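Local coordinates for putative NADH Oxidase (Clostridium acetobutylicum, PDB 3E10), which binds flavin mononucleotide and, as a member of the nitroreductase family, probably works as a flavin-dependent oxidoreductase, at residues I4-Y14 / L101-V112. Residues are numbered along the deposited sequence; the frame is centred on the assembly and turned at random.
With FMN (flavin mononucleotide), chain L; EDO (1,2-ethanediol), chain I.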
# COMPACT_ATOMS: atom_id res chain seq x y z
N ILE B 4 0.07 9.65 -12.06
CA ILE B 4 0.35 8.24 -11.91
C ILE B 4 -0.63 7.55 -10.98
O ILE B 4 -1.01 6.41 -11.25
CB ILE B 4 1.81 8.05 -11.46
CG1 ILE B 4 2.78 8.63 -12.50
CG2 ILE B 4 2.11 6.67 -11.21
CD1 ILE B 4 2.61 8.09 -13.91
N ILE B 5 -1.06 8.18 -9.88
CA ILE B 5 -2.05 7.54 -9.02
C ILE B 5 -3.35 7.27 -9.80
O ILE B 5 -3.92 6.21 -9.66
CB ILE B 5 -2.31 8.34 -7.73
CG1 ILE B 5 -1.05 8.31 -6.85
CG2 ILE B 5 -3.58 7.87 -6.99
CD1 ILE B 5 -1.07 9.20 -5.55
N ASN B 6 -3.80 8.22 -10.63
CA ASN B 6 -5.01 8.02 -11.41
C ASN B 6 -4.85 7.00 -12.53
O ASN B 6 -5.83 6.32 -12.90
CB ASN B 6 -5.45 9.33 -12.06
CG ASN B 6 -6.19 10.24 -11.10
OD1 ASN B 6 -6.70 9.81 -10.09
ND2 ASN B 6 -6.26 11.51 -11.45
N ASN B 7 -3.66 6.94 -13.13
CA ASN B 7 -3.48 6.16 -14.35
C ASN B 7 -2.95 4.75 -14.14
O ASN B 7 -3.02 3.94 -15.05
CB ASN B 7 -2.59 6.93 -15.34
CG ASN B 7 -3.32 8.08 -16.01
OD1 ASN B 7 -4.31 7.88 -16.69
ND2 ASN B 7 -2.82 9.29 -15.83
N ARG B 8 -2.41 4.46 -12.96
CA ARG B 8 -1.91 3.11 -12.69
C ARG B 8 -3.03 2.08 -12.87
O ARG B 8 -4.08 2.19 -12.21
CB ARG B 8 -1.42 3.04 -11.27
CG ARG B 8 -0.94 1.64 -10.81
CD ARG B 8 -1.33 1.29 -9.37
NE ARG B 8 -2.78 1.40 -9.15
CZ ARG B 8 -3.70 0.50 -9.52
NH1 ARG B 8 -3.35 -0.58 -10.19
NH2 ARG B 8 -4.98 0.73 -9.25
N ARG B 9 -2.78 1.08 -13.72
CA ARG B 9 -3.75 0.01 -13.95
C ARG B 9 -3.08 -1.34 -13.77
O ARG B 9 -1.87 -1.49 -13.95
CB ARG B 9 -4.35 0.08 -15.37
CG ARG B 9 -5.18 1.33 -15.67
CD ARG B 9 -6.62 1.23 -15.27
NE ARG B 9 -6.87 1.16 -13.83
CZ ARG B 9 -6.94 2.22 -13.04
NH1 ARG B 9 -6.75 3.46 -13.51
NH2 ARG B 9 -7.17 2.05 -11.76
N SER B 10 -3.88 -2.37 -13.49
CA SER B 10 -3.37 -3.73 -13.56
C SER B 10 -3.25 -4.15 -15.03
O SER B 10 -4.25 -4.27 -15.74
CB SER B 10 -4.32 -4.69 -12.82
OG SER B 10 -4.22 -4.52 -11.42
N ILE B 11 -2.01 -4.36 -15.46
CA ILE B 11 -1.69 -4.76 -16.81
C ILE B 11 -1.15 -6.17 -16.78
O ILE B 11 -0.22 -6.46 -16.03
CB ILE B 11 -0.71 -3.74 -17.47
CG1 ILE B 11 -1.47 -2.38 -17.68
CG2 ILE B 11 -0.14 -4.32 -18.79
CD1 ILE B 11 -0.65 -1.26 -18.29
N ARG B 12 -1.80 -7.05 -17.55
CA ARG B 12 -1.66 -8.51 -17.44
C ARG B 12 -1.11 -9.20 -18.66
O ARG B 12 -1.02 -10.42 -18.69
CB ARG B 12 -3.00 -9.12 -17.06
CG ARG B 12 -3.52 -8.62 -15.71
CD ARG B 12 -4.83 -9.30 -15.34
NE ARG B 12 -5.26 -9.00 -13.99
CZ ARG B 12 -6.09 -8.01 -13.64
NH1 ARG B 12 -6.63 -7.21 -14.55
NH2 ARG B 12 -6.39 -7.83 -12.36
N ASN B 13 -0.64 -8.40 -19.63
CA ASN B 13 -0.15 -8.92 -20.89
C ASN B 13 0.95 -7.98 -21.35
O ASN B 13 0.76 -6.77 -21.31
CB ASN B 13 -1.33 -8.97 -21.87
CG ASN B 13 -1.01 -9.69 -23.15
OD1 ASN B 13 -0.19 -10.60 -23.19
ND2 ASN B 13 -1.70 -9.29 -24.22
N TYR B 14 2.08 -8.53 -21.79
CA TYR B 14 3.28 -7.75 -22.04
C TYR B 14 3.93 -8.10 -23.36
O TYR B 14 3.82 -9.23 -23.89
CB TYR B 14 4.34 -7.98 -20.94
CG TYR B 14 3.72 -7.95 -19.56
CD1 TYR B 14 3.40 -6.75 -18.96
CD2 TYR B 14 3.42 -9.12 -18.89
CE1 TYR B 14 2.77 -6.70 -17.72
CE2 TYR B 14 2.78 -9.10 -17.68
CZ TYR B 14 2.47 -7.91 -17.08
OH TYR B 14 1.86 -7.96 -15.84
N LEU B 101 4.04 -0.59 -8.03
CA LEU B 101 3.07 -0.43 -9.10
C LEU B 101 3.07 1.01 -9.60
O LEU B 101 2.94 1.24 -10.81
CB LEU B 101 1.68 -0.81 -8.62
CG LEU B 101 1.46 -2.26 -8.18
CD1 LEU B 101 0.02 -2.40 -7.70
CD2 LEU B 101 1.82 -3.30 -9.29
N LEU B 102 3.11 1.97 -8.69
CA LEU B 102 3.12 3.37 -9.11
C LEU B 102 4.38 3.75 -9.87
O LEU B 102 4.32 4.44 -10.88
CB LEU B 102 2.89 4.28 -7.91
CG LEU B 102 1.52 4.17 -7.24
CD1 LEU B 102 1.54 4.90 -5.91
CD2 LEU B 102 0.38 4.69 -8.16
N GLU B 103 5.52 3.29 -9.37
CA GLU B 103 6.78 3.54 -10.06
C GLU B 103 6.77 2.90 -11.45
O GLU B 103 7.25 3.49 -12.42
CB GLU B 103 7.96 3.06 -9.24
CG GLU B 103 9.35 3.36 -9.84
CD GLU B 103 9.77 4.83 -9.80
OE1 GLU B 103 9.11 5.64 -9.12
OE2 GLU B 103 10.80 5.13 -10.42
N ALA B 104 6.19 1.69 -11.55
CA ALA B 104 6.09 1.06 -12.87
C ALA B 104 5.35 1.96 -13.85
O ALA B 104 5.83 2.20 -14.97
CB ALA B 104 5.43 -0.31 -12.76
N ALA B 105 4.18 2.46 -13.44
CA ALA B 105 3.39 3.34 -14.30
C ALA B 105 4.20 4.60 -14.66
O ALA B 105 4.19 5.04 -15.83
CB ALA B 105 2.06 3.68 -13.65
N TYR B 106 4.92 5.15 -13.68
CA TYR B 106 5.79 6.32 -13.91
C TYR B 106 6.82 6.06 -15.02
O TYR B 106 7.11 6.96 -15.83
CB TYR B 106 6.42 6.74 -12.60
CG TYR B 106 7.47 7.81 -12.74
CD1 TYR B 106 7.11 9.11 -13.00
CD2 TYR B 106 8.81 7.51 -12.65
CE1 TYR B 106 8.10 10.11 -13.16
CE2 TYR B 106 9.78 8.46 -12.77
CZ TYR B 106 9.42 9.75 -13.03
OH TYR B 106 10.44 10.68 -13.18
N LEU B 107 7.36 4.84 -15.06
CA LEU B 107 8.36 4.41 -16.02
C LEU B 107 7.78 3.84 -17.31
O LEU B 107 8.49 3.23 -18.08
CB LEU B 107 9.27 3.38 -15.33
CG LEU B 107 10.04 3.88 -14.10
CD1 LEU B 107 10.77 2.71 -13.40
CD2 LEU B 107 11.02 5.02 -14.46
N ASP B 108 6.49 4.03 -17.54
CA ASP B 108 5.83 3.59 -18.77
C ASP B 108 5.79 2.07 -18.89
O ASP B 108 5.68 1.51 -19.99
CB ASP B 108 6.49 4.23 -20.01
CG ASP B 108 6.48 5.75 -19.96
OD1 ASP B 108 5.41 6.33 -19.74
OD2 ASP B 108 7.56 6.36 -20.12
N LEU B 109 5.84 1.41 -17.75
CA LEU B 109 5.72 -0.04 -17.66
C LEU B 109 4.30 -0.39 -17.22
O LEU B 109 3.60 0.44 -16.63
CB LEU B 109 6.72 -0.59 -16.65
CG LEU B 109 8.19 -0.43 -17.00
CD1 LEU B 109 9.01 -0.81 -15.78
CD2 LEU B 109 8.56 -1.28 -18.19
N GLY B 110 3.91 -1.63 -17.50
CA GLY B 110 2.72 -2.21 -16.93
C GLY B 110 3.09 -3.23 -15.87
O GLY B 110 4.16 -3.87 -15.92
N ALA B 111 2.23 -3.36 -14.87
CA ALA B 111 2.44 -4.34 -13.83
C ALA B 111 1.10 -4.77 -13.26
O ALA B 111 0.11 -4.07 -13.39
CB ALA B 111 3.35 -3.77 -12.75
N VAL B 112 1.10 -5.92 -12.60
CA VAL B 112 -0.04 -6.33 -11.80
C VAL B 112 0.45 -7.04 -10.53
O VAL B 112 1.41 -7.81 -10.55
CB VAL B 112 -1.04 -7.24 -12.61
CG1 VAL B 112 -0.34 -8.52 -13.13
CG2 VAL B 112 -2.26 -7.60 -11.75
N1 FMN L . -4.90 -9.44 -10.21
C2 FMN L . -4.69 -10.64 -10.81
O2 FMN L . -4.81 -10.75 -12.04
N3 FMN L . -4.33 -11.72 -10.05
C4 FMN L . -4.25 -11.68 -8.68
O4 FMN L . -3.91 -12.69 -8.02
C4A FMN L . -4.45 -10.44 -8.06
N5 FMN L . -4.31 -10.34 -6.70
C5A FMN L . -4.45 -9.08 -6.11
C6 FMN L . -4.30 -8.99 -4.73
C7 FMN L . -4.43 -7.76 -4.08
C7M FMN L . -4.19 -7.65 -2.62
C8 FMN L . -4.69 -6.61 -4.85
C8M FMN L . -4.62 -5.22 -4.20
C9 FMN L . -4.84 -6.73 -6.23
C9A FMN L . -4.75 -7.95 -6.88
N10 FMN L . -4.92 -8.09 -8.26
C10 FMN L . -4.74 -9.32 -8.86
C1' FMN L . -5.20 -6.89 -9.08
C2' FMN L . -6.68 -6.50 -8.94
O2' FMN L . -7.54 -7.40 -9.63
C3' FMN L . -6.88 -5.09 -9.52
O3' FMN L . -6.17 -4.18 -8.69
C4' FMN L . -8.35 -4.66 -9.64
O4' FMN L . -9.03 -5.44 -10.63
C5' FMN L . -8.54 -3.19 -9.98
O5' FMN L . -7.95 -2.85 -11.24
P FMN L . -6.75 -1.80 -11.31
O1P FMN L . -7.19 -0.54 -10.60
O2P FMN L . -5.56 -2.38 -10.61
O3P FMN L . -6.54 -1.57 -12.79
C1 EDO I . 0.28 11.54 -8.06
O1 EDO I . -0.29 11.00 -9.25
C2 EDO I . -0.18 12.98 -7.90
O2 EDO I . -1.60 13.11 -8.03
O HOH W 1 -0.96 -1.87 -11.21
O HOH W 2 0.58 -0.85 -14.73
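I4 packs its two branches on the last turn of helix 89-106. With CG1 beside the backbone N (chi1 -60°), CG2 is anti to it and lies 3.9 Å from A105 CB, also meeting L102 CD2, while CD1 reaches the backbone of Y106. L102 in turn sends CD2 alongside I5, 3.8 Å from I5 CA, and its side chain also touches L102 of the second subunit. R8 continues this apolar patch with its aliphatic part: CB lies over A105 and L102, and CD is 3.7 Å from L101 CB. Its chain then bends at chi2 and chi3, turning the guanidinium toward the flavin phosphate.

Between the backbones, I11 N donates to A111 O at 3.0 Å, nearly straight at the hydrogen (175°), though from above the carbonyl plane. Two waters fill in beside it: one accepts a hydrogen bond from R8 NH1 and donates one to A111 O, the other links A111 N to R9 O.

Polar groups on 8-12 supply much of the grip on FMN in this nitroreductase-family fold, with strand 110-115, at the sheet margin within the chain, as backing. R8 and R9 grip the phosphate edge-on, R9 NH2 standing 2.8 Å from FMN O1P and R8 NH2 also bonding Q33 O of the second subunit; S10 adds its N and OG, and R157 also bonds the cofactor. R12 reaches out extended, NE to FMN O2 at 2.7 Å and NH2 to N1, probably stabilising negative charge that builds up there on flavin reduction.

V112 splits its methyls between flavin and loop: CG2 is 3.6 Å from FMN N1, whereas CG1 sits against I11 O and the hydroxyl of Y14, which is hydrogen-bonded with S143.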